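Local coordinates for deoxyribodipyrimidine photo-lyase (Oryza sativa Japonica Group, PDB 3UMV), which repairs ultraviolet-damaged DNA by using light and a bound FAD to split cyclobutane pyrimidine dimers back into monomers, at residues S68-A73 with R107-F112; H58-A63 with P207-W212; P39-M44 with L128-L133. All blocks are in the same frame, centred on the assembly; numbering follows the deposited sequence.

Interaction 1: residues S68-A73 with R107-F112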
loop_
_atom_site.group_PDB
_atom_site.type_symbol
_atom_site.label_atom_id
_atom_site.label_comp_id
_atom_site.label_asym_id
_atom_site.label_seq_id
_atom_site.Cartn_x
_atom_site.Cartn_y
_atom_site.Cartn_z
ATOM N N SER A 68 0.269 -12.312 30.362
ATOM C CA SER A 68 -0.962 -11.569 30.134
ATOM C C SER A 68 -1.601 -12.003 28.824
ATOM O O SER A 68 -0.919 -12.552 27.952
ATOM C CB SER A 68 -0.671 -10.072 30.107
ATOM O OG SER A 68 -0.104 -9.653 31.339
ATOM N N PRO A 69 -2.918 -11.782 28.690
ATOM C CA PRO A 69 -3.645 -12.149 27.470
ATOM C C PRO A 69 -3.390 -11.178 26.320
ATOM O O PRO A 69 -2.906 -10.064 26.539
ATOM C CB PRO A 69 -5.109 -12.084 27.904
ATOM C CG PRO A 69 -5.126 -11.098 29.000
ATOM C CD PRO A 69 -3.820 -11.263 29.733
ATOM N N LEU A 70 -3.736 -11.621 25.115
ATOM C CA LEU A 70 -3.440 -10.908 23.873
ATOM C C LEU A 70 -4.705 -10.755 23.039
ATOM O O LEU A 70 -5.451 -11.718 22.863
ATOM C CB LEU A 70 -2.416 -11.699 23.061
ATOM C CG LEU A 70 -2.073 -11.159 21.662
ATOM C CD1 LEU A 70 -1.369 -9.826 21.752
ATOM C CD2 LEU A 70 -1.220 -12.149 20.901
ATOM N N ALA A 71 -4.942 -9.548 22.528
ATOM C CA ALA A 71 -6.089 -9.283 21.662
ATOM C C ALA A 71 -5.677 -8.463 20.443
ATOM O O ALA A 71 -4.700 -7.715 20.498
ATOM C CB ALA A 71 -7.173 -8.553 22.414
ATOM N N VAL A 72 -6.418 -8.625 19.348
ATOM C CA VAL A 72 -6.238 -7.804 18.151
ATOM C C VAL A 72 -7.455 -6.893 18.013
ATOM O O VAL A 72 -8.591 -7.317 18.261
ATOM C CB VAL A 72 -6.110 -8.670 16.872
ATOM C CG1 VAL A 72 -6.029 -7.781 15.636
ATOM C CG2 VAL A 72 -4.911 -9.604 16.968
ATOM N N ALA A 73 -7.224 -5.638 17.644
ATOM C CA ALA A 73 -8.313 -4.696 17.405
ATOM C C ALA A 73 -8.117 -3.994 16.072
ATOM O O ALA A 73 -7.004 -3.596 15.741
ATOM C CB ALA A 73 -8.403 -3.667 18.542
ATOM N N ARG A 107 -7.987 -19.843 16.120
ATOM C CA ARG A 107 -6.799 -19.799 16.979
ATOM C C ARG A 107 -7.099 -19.332 18.399
ATOM O O ARG A 107 -6.182 -19.219 19.213
ATOM C CB ARG A 107 -5.766 -18.819 16.431
ATOM C CG ARG A 107 -5.117 -19.174 15.127
ATOM C CD ARG A 107 -3.991 -18.190 14.890
ATOM N NE ARG A 107 -3.489 -18.207 13.523
ATOM C CZ ARG A 107 -2.313 -17.701 13.169
ATOM N NH1 ARG A 107 -1.916 -17.745 11.902
ATOM N NH2 ARG A 107 -1.528 -17.157 14.092
ATOM N N HIS A 108 -8.359 -19.010 18.677
ATOM C CA HIS A 108 -8.746 -18.432 19.965
ATOM C C HIS A 108 -8.062 -17.095 20.242
ATOM O O HIS A 108 -7.806 -16.740 21.391
ATOM C CB HIS A 108 -8.501 -19.424 21.107
ATOM C CG HIS A 108 -9.167 -20.746 20.898
ATOM N ND1 HIS A 108 -10.529 -20.920 21.025
ATOM C CD2 HIS A 108 -8.664 -21.953 20.545
ATOM C CE1 HIS A 108 -10.834 -22.180 20.769
ATOM N NE2 HIS A 108 -9.720 -22.828 20.476
ATOM N N LEU A 109 -7.763 -16.363 19.171
ATOM C CA LEU A 109 -7.258 -15.002 19.267
ATOM C C LEU A 109 -8.427 -14.048 19.051
ATOM O O LEU A 109 -9.021 -14.015 17.972
ATOM C CB LEU A 109 -6.167 -14.767 18.214
ATOM C CG LEU A 109 -5.537 -13.379 18.058
ATOM C CD1 LEU A 109 -4.798 -12.931 19.313
ATOM C CD2 LEU A 109 -4.601 -13.385 16.867
ATOM N N PRO A 110 -8.775 -13.283 20.091
ATOM C CA PRO A 110 -9.892 -12.333 20.088
ATOM C C PRO A 110 -9.664 -11.231 19.064
ATOM O O PRO A 110 -8.586 -10.643 19.043
ATOM C CB PRO A 110 -9.848 -11.740 21.501
ATOM C CG PRO A 110 -9.066 -12.709 22.307
ATOM C CD PRO A 110 -8.060 -13.290 21.378
ATOM N N PHE A 111 -10.663 -10.958 18.229
ATOM C CA PHE A 111 -10.548 -9.902 17.225
ATOM C C PHE A 111 -11.663 -8.890 17.454
ATOM O O PHE A 111 -12.833 -9.198 17.247
ATOM C CB PHE A 111 -10.638 -10.497 15.811
ATOM C CG PHE A 111 -10.546 -9.478 14.695
ATOM C CD1 PHE A 111 -9.326 -8.926 14.328
ATOM C CD2 PHE A 111 -11.681 -9.100 13.996
ATOM C CE1 PHE A 111 -9.246 -7.993 13.278
ATOM C CE2 PHE A 111 -11.608 -8.173 12.960
ATOM C CZ PHE A 111 -10.382 -7.621 12.603
ATOM N N PHE A 112 -11.294 -7.684 17.883
ATOM C CA PHE A 112 -12.257 -6.601 18.075
ATOM C C PHE A 112 -12.382 -5.750 16.811
ATOM O O PHE A 112 -11.398 -5.180 16.342
ATOM C CB PHE A 112 -11.823 -5.695 19.228
ATOM C CG PHE A 112 -11.886 -6.355 20.580
ATOM C CD1 PHE A 112 -13.002 -6.215 21.382
ATOM C CD2 PHE A 112 -10.824 -7.111 21.043
ATOM C CE1 PHE A 112 -13.063 -6.821 22.633
ATOM C CE2 PHE A 112 -10.875 -7.726 22.298
ATOM C CZ PHE A 112 -11.996 -7.579 23.091
#
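Val72 and Phe111 pair as parallel strand neighbours where strand 70-75 meets strand 111-114, the outermost strand of the sheet on this flank. Two backbone bonds define the register: Val72 N donates to Pro110 O at 3.0 Å, almost linearly (171°), and Phe112 N donates to Val72 O at 2.8 Å. One residue thus uses both its amide and its carbonyl toward the edge strand, as parallel pairing requires. The Val72 carbonyl also receives the CA-H of Phe111 and lies at the edge of the Phe112 ring, in its plane. On one face of the sheet Val72 divides its two methyls. CG1, anti to the backbone N (chi1 176°), reaches the Phe111 ring at its edge, 3.7 Å from CD1, whereas CG2 meets Leu109 CD2 at 3.8 Å. The strands are joined by helix 87-106, which makes this a beta-alpha-beta crossover of the Rossmann-like photolyase alpha/beta domain; Phe111 lies against that helix through Leu97 and Leu100. His108, with positive phi, ends the helix in a Schellman motif, and Leu109 then turns its CD1 to Leu70 CD2 at 4.0 Å. With alanine at Val72 both methyls go, and a gap is likely to open between Leu109 CD2 and the edge of the Phe111 ring. On the other face Ala71 CB approaches Phe112 CE2 at 3.8 Å, again at the ring edge, and Ala73 CB sits 4.0 Å from Phe112 CB. A bound urea touches Phe112.

Interaction 2: residues H58-A63 with P207-W212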
loop_
_atom_site.group_PDB
_atom_site.type_symbol
_atom_site.label_atom_id
_atom_site.label_comp_id
_atom_site.label_asym_id
_atom_site.label_seq_id
_atom_site.Cartn_x
_atom_site.Cartn_y
_atom_site.Cartn_z
ATOM N N HIS A 58 5.416 -9.053 18.046
ATOM C CA HIS A 58 5.879 -8.230 19.154
ATOM C C HIS A 58 4.854 -8.199 20.288
ATOM O O HIS A 58 5.201 -8.374 21.453
ATOM C CB HIS A 58 6.195 -6.811 18.684
ATOM C CG HIS A 58 6.779 -5.949 19.759
ATOM N ND1 HIS A 58 6.188 -4.777 20.183
ATOM C CD2 HIS A 58 7.891 -6.106 20.514
ATOM C CE1 HIS A 58 6.920 -4.241 21.145
ATOM N NE2 HIS A 58 7.958 -5.027 21.363
ATOM N N ALA A 59 3.586 -7.988 19.943
ATOM C CA ALA A 59 2.526 -7.972 20.946
ATOM C C ALA A 59 2.485 -9.308 21.692
ATOM O O ALA A 59 2.466 -9.332 22.910
ATOM C CB ALA A 59 1.168 -7.643 20.309
ATOM N N ALA A 60 2.474 -10.410 20.944
ATOM C CA ALA A 60 2.432 -11.749 21.526
ATOM C C ALA A 60 3.638 -11.974 22.417
ATOM O O ALA A 60 3.523 -12.586 23.470
ATOM C CB ALA A 60 2.391 -12.821 20.435
ATOM N N GLY A 61 4.798 -11.488 21.992
ATOM C CA GLY A 61 5.999 -11.645 22.797
ATOM C C GLY A 61 5.916 -10.875 24.104
ATOM O O GLY A 61 6.430 -11.327 25.129
ATOM N N LEU A 62 5.277 -9.710 24.076
ATOM C CA LEU A 62 5.104 -8.910 25.285
ATOM C C LEU A 62 4.118 -9.606 26.206
ATOM O O LEU A 62 4.328 -9.679 27.424
ATOM C CB LEU A 62 4.593 -7.502 24.946
ATOM C CG LEU A 62 5.550 -6.539 24.237
ATOM C CD1 LEU A 62 4.883 -5.184 24.000
ATOM C CD2 LEU A 62 6.850 -6.372 25.008
ATOM N N ALA A 63 3.044 -10.125 25.612
ATOM C CA ALA A 63 2.019 -10.868 26.340
ATOM C C ALA A 63 2.603 -12.105 27.018
ATOM O O ALA A 63 2.451 -12.286 28.225
ATOM C CB ALA A 63 0.894 -11.270 25.391
ATOM N N PRO A 207 4.431 -16.766 19.770
ATOM C CA PRO A 207 4.597 -17.308 21.121
ATOM C C PRO A 207 3.235 -17.643 21.711
ATOM O O PRO A 207 2.264 -16.934 21.444
ATOM C CB PRO A 207 5.208 -16.134 21.893
ATOM C CG PRO A 207 5.885 -15.298 20.851
ATOM C CD PRO A 207 5.021 -15.422 19.629
ATOM N N ALA A 208 3.154 -18.706 22.499
ATOM C CA ALA A 208 1.897 -19.041 23.147
ATOM C C ALA A 208 1.587 -17.990 24.208
ATOM O O ALA A 208 2.496 -17.445 24.838
ATOM C CB ALA A 208 1.963 -20.429 23.767
ATOM N N VAL A 209 0.301 -17.702 24.391
ATOM C CA VAL A 209 -0.140 -16.748 25.399
ATOM C C VAL A 209 -1.280 -17.363 26.205
ATOM O O VAL A 209 -1.994 -18.236 25.710
ATOM C CB VAL A 209 -0.623 -15.427 24.764
ATOM C CG1 VAL A 209 0.509 -14.758 23.999
ATOM C CG2 VAL A 209 -1.806 -15.682 23.853
ATOM N N VAL A 210 -1.452 -16.903 27.441
ATOM C CA VAL A 210 -2.528 -17.420 28.282
ATOM C C VAL A 210 -3.868 -17.125 27.614
ATOM O O VAL A 210 -3.988 -16.165 26.859
ATOM C CB VAL A 210 -2.493 -16.829 29.713
ATOM C CG1 VAL A 210 -1.140 -17.082 30.361
ATOM C CG2 VAL A 210 -2.805 -15.345 29.697
ATOM N N PRO A 211 -4.882 -17.958 27.881
ATOM C CA PRO A 211 -6.168 -17.771 27.206
ATOM C C PRO A 211 -6.829 -16.440 27.552
ATOM O O PRO A 211 -6.562 -15.853 28.604
ATOM C CB PRO A 211 -7.014 -18.939 27.726
ATOM C CG PRO A 211 -6.348 -19.360 28.988
ATOM C CD PRO A 211 -4.894 -19.119 28.785
ATOM N N TRP A 212 -7.704 -15.978 26.666
ATOM C CA TRP A 212 -8.387 -14.715 26.877
ATOM C C TRP A 212 -9.572 -14.876 27.811
ATOM O O TRP A 212 -10.477 -15.673 27.559
ATOM C CB TRP A 212 -8.850 -14.131 25.546
ATOM C CG TRP A 212 -9.490 -12.793 25.682
ATOM C CD1 TRP A 212 -10.818 -12.533 25.830
ATOM C CD2 TRP A 212 -8.828 -11.522 25.675
ATOM N NE1 TRP A 212 -11.031 -11.177 25.915
ATOM C CE2 TRP A 212 -9.823 -10.533 25.817
ATOM C CE3 TRP A 212 -7.494 -11.124 25.563
ATOM C CZ2 TRP A 212 -9.526 -9.173 25.859
ATOM C CZ3 TRP A 212 -7.200 -9.771 25.589
ATOM C CH2 TRP A 212 -8.212 -8.813 25.737
HETATM O O HOH W 1 0.562 -14.866 27.840
#
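Val209 has CG1 anti to its own carbonyl carbon (chi1 -61°), and this rotation lays that one methyl against the helix segment 58-63. There it meets Ala63 CB at 3.8 Å and the backbone oxygen Ala60 O at the same distance, 3.8 Å, bridging residues nearly one turn apart. The other anchor is Pro207, whose closed ring allows little rotation: its CD lies 3.8 Å from Ala60 CB, and its CG comes within 4.1 Å of Gly61 N. The proline ring thus lies near the helix backbone at Gly61. Ala60 and Ala63 both direct CB toward the loop, so small residues of one helical face receive two apolar groups. The area buried is modest, 176 Å² for both sides together, and direct contact is purely van der Waals. A water supplies the polar link, accepting from Val210 N at 2.9 Å and donating a weak bond to Ala63 O. This bridge lies close to the end of helix 54-66, where Ser66 OG also takes part in a weak bond with Ala63 O. The segment 207-212 has no regular secondary structure and runs between helices 196-199 and 222-231. It flanks helix 54-66, which in turn packs on the sheet: Ala60 and Ala63 also touch Leu70 of strand 70-75, and Ala59 rests on Val40 and Tyr42 of strand 40-44.

Interaction 3: residues P39-M44 with L128-L133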
loop_
_atom_site.group_PDB
_atom_site.type_symbol
_atom_site.label_atom_id
_atom_site.label_comp_id
_atom_site.label_asym_id
_atom_site.label_seq_id
_atom_site.Cartn_x
_atom_site.Cartn_y
_atom_site.Cartn_z
ATOM N N PRO A 39 -3.710 -6.954 29.756
ATOM C CA PRO A 39 -3.727 -7.420 28.364
ATOM C C PRO A 39 -2.815 -6.603 27.448
ATOM O O PRO A 39 -2.556 -5.424 27.696
ATOM C CB PRO A 39 -5.185 -7.218 27.946
ATOM C CG PRO A 39 -5.964 -7.326 29.260
ATOM C CD PRO A 39 -5.061 -6.707 30.290
ATOM N N VAL A 40 -2.329 -7.242 26.390
ATOM C CA VAL A 40 -1.649 -6.540 25.317
ATOM C C VAL A 40 -2.617 -6.457 24.141
ATOM O O VAL A 40 -3.253 -7.454 23.784
ATOM C CB VAL A 40 -0.374 -7.288 24.868
ATOM C CG1 VAL A 40 0.272 -6.574 23.669
ATOM C CG2 VAL A 40 0.604 -7.433 26.049
ATOM N N VAL A 41 -2.747 -5.267 23.556
ATOM C CA VAL A 41 -3.643 -5.074 22.420
ATOM C C VAL A 41 -2.840 -4.660 21.200
ATOM O O VAL A 41 -2.083 -3.692 21.267
ATOM C CB VAL A 41 -4.671 -3.968 22.692
ATOM C CG1 VAL A 41 -5.558 -3.736 21.459
ATOM C CG2 VAL A 41 -5.507 -4.313 23.914
ATOM N N TYR A 42 -2.996 -5.402 20.100
ATOM C CA TYR A 42 -2.416 -5.018 18.822
ATOM C C TYR A 42 -3.491 -4.304 18.006
ATOM O O TYR A 42 -4.503 -4.899 17.624
ATOM C CB TYR A 42 -1.859 -6.240 18.067
ATOM C CG TYR A 42 -1.563 -6.008 16.595
ATOM C CD1 TYR A 42 -1.029 -4.802 16.144
ATOM C CD2 TYR A 42 -1.799 -7.011 15.652
ATOM C CE1 TYR A 42 -0.769 -4.583 14.794
ATOM C CE2 TYR A 42 -1.530 -6.805 14.288
ATOM C CZ TYR A 42 -1.005 -5.598 13.872
ATOM O OH TYR A 42 -0.727 -5.390 12.534
ATOM N N TRP A 43 -3.291 -3.006 17.813
ATOM C CA TRP A 43 -4.141 -2.217 16.941
ATOM C C TRP A 43 -3.665 -2.437 15.508
ATOM O O TRP A 43 -2.685 -1.847 15.068
ATOM C CB TRP A 43 -4.082 -0.734 17.344
ATOM C CG TRP A 43 -4.802 0.197 16.393
ATOM C CD1 TRP A 43 -5.684 -0.153 15.406
ATOM C CD2 TRP A 43 -4.675 1.629 16.325
ATOM N NE1 TRP A 43 -6.123 0.965 14.750
ATOM C CE2 TRP A 43 -5.518 2.072 15.287
ATOM C CE3 TRP A 43 -3.932 2.578 17.043
ATOM C CZ2 TRP A 43 -5.639 3.431 14.939
ATOM C CZ3 TRP A 43 -4.059 3.934 16.699
ATOM C CH2 TRP A 43 -4.904 4.340 15.660
ATOM N N MET A 44 -4.347 -3.343 14.812
ATOM C CA MET A 44 -4.054 -3.662 13.423
ATOM C C MET A 44 -4.613 -2.578 12.514
ATOM O O MET A 44 -5.785 -2.232 12.622
ATOM C CB MET A 44 -4.725 -4.991 13.084
ATOM C CG MET A 44 -4.517 -5.461 11.646
ATOM S SD MET A 44 -5.459 -6.972 11.353
ATOM C CE MET A 44 -4.387 -8.227 12.051
ATOM N N LEU A 128 -10.230 -2.703 29.233
ATOM C CA LEU A 128 -9.518 -3.955 29.456
ATOM C C LEU A 128 -8.436 -3.814 30.511
ATOM O O LEU A 128 -7.877 -4.809 30.971
ATOM C CB LEU A 128 -8.849 -4.413 28.156
ATOM C CG LEU A 128 -9.693 -4.810 26.963
ATOM C CD1 LEU A 128 -8.776 -5.176 25.778
ATOM C CD2 LEU A 128 -10.624 -5.952 27.317
ATOM N N GLY A 129 -8.117 -2.575 30.869
ATOM C CA GLY A 129 -6.963 -2.320 31.707
ATOM C C GLY A 129 -5.689 -2.826 31.054
ATOM O O GLY A 129 -4.883 -3.491 31.701
ATOM N N ALA A 130 -5.513 -2.501 29.774
ATOM C CA ALA A 130 -4.366 -2.972 28.998
ATOM C C ALA A 130 -3.055 -2.392 29.520
ATOM O O ALA A 130 -3.005 -1.255 29.993
ATOM C CB ALA A 130 -4.544 -2.649 27.501
ATOM N N SER A 131 -1.999 -3.189 29.442
ATOM C CA SER A 131 -0.672 -2.743 29.840
ATOM C C SER A 131 0.019 -2.077 28.662
ATOM O O SER A 131 0.701 -1.068 28.818
ATOM C CB SER A 131 0.158 -3.932 30.306
ATOM O OG SER A 131 0.282 -4.881 29.263
ATOM N N THR A 132 -0.157 -2.653 27.477
ATOM C CA THR A 132 0.508 -2.139 26.287
ATOM C C THR A 132 -0.398 -2.114 25.061
ATOM O O THR A 132 -1.142 -3.057 24.813
ATOM C CB THR A 132 1.773 -2.958 25.959
ATOM O OG1 THR A 132 2.592 -3.063 27.133
ATOM C CG2 THR A 132 2.582 -2.290 24.842
ATOM N N LEU A 133 -0.322 -1.024 24.305
ATOM C CA LEU A 133 -0.915 -0.950 22.978
ATOM C C LEU A 133 0.208 -1.022 21.952
ATOM O O LEU A 133 1.172 -0.267 22.039
ATOM C CB LEU A 133 -1.674 0.371 22.812
ATOM C CG LEU A 133 -2.189 0.712 21.408
ATOM C CD1 LEU A 133 -3.324 -0.203 21.014
ATOM C CD2 LEU A 133 -2.638 2.169 21.349
#
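Val41 and Leu128 cross at about a right angle, with Val41 CG2 touching Leu128 CD1 at 3.9 Å and Ala130 CB at 4.1 Å. The valine's other methyl, CG1, is anti to the backbone N (chi1 177°) and turns to Leu133, whose CD1 touches Trp43 CB at 3.8 Å and lies more loosely beside that methyl. Trp43 and Leu133 on this face also touch Ile121 of helix 120-127 and Val150 of helix 141-157. On the opposite face Val40 and Thr132 lie toward helix 54-66. Pro39 works differently: its CD lies 3.5 Å from Leu128 O and as near to Gly129 O, just where Gly129, with positive phi, closes helix 120-127 in a Schellman motif. The strands pair in parallel, Val40 with Thr132 and Val41 with Leu133, as in the central sheet of the photolyase alpha/beta domain. Val41 N donates to Thr132 O at 3.0 Å and nearly straight (173°). One step earlier Ser131 N donates to Pro39 O at 2.9 Å, lying in the carbonyl plane. Proline has no N-H to offer, so at this end of the pairing Pro39 contributes an acceptor alone, while the buried amide of Val41 is satisfied by Thr132; beyond these bonds the side chains meet through apolar contacts, with CA-H...O contacts along the backbones.

Overall arrangement
The three contacts lie within one alpha/beta domain, on the same side of the chain's centre. Interactions 1 and 3 have centres about 9 Å apart and build adjoining parts of one sheet, in the order 132-135, 40-44, 70-75, 111-114; Ala73 N to Tyr42 O, 2.8 Å, is a probable hydrogen bond between them. Interaction 2, with its centre about 9 Å from that of interaction 1 and about 11 Å from that of interaction 3, adds helix 54-66, which links strands 40-44 and 70-75 in the chain. Along the sequence, interaction 1 is nested within both others, while interactions 2 and 3 cross. Trp212 touches Ala71, Pro110 and Leu128, so loop 207-212 reaches strand 70-75 and the turns just before strands 111-114 and 132-135, away from the annotated FAD site.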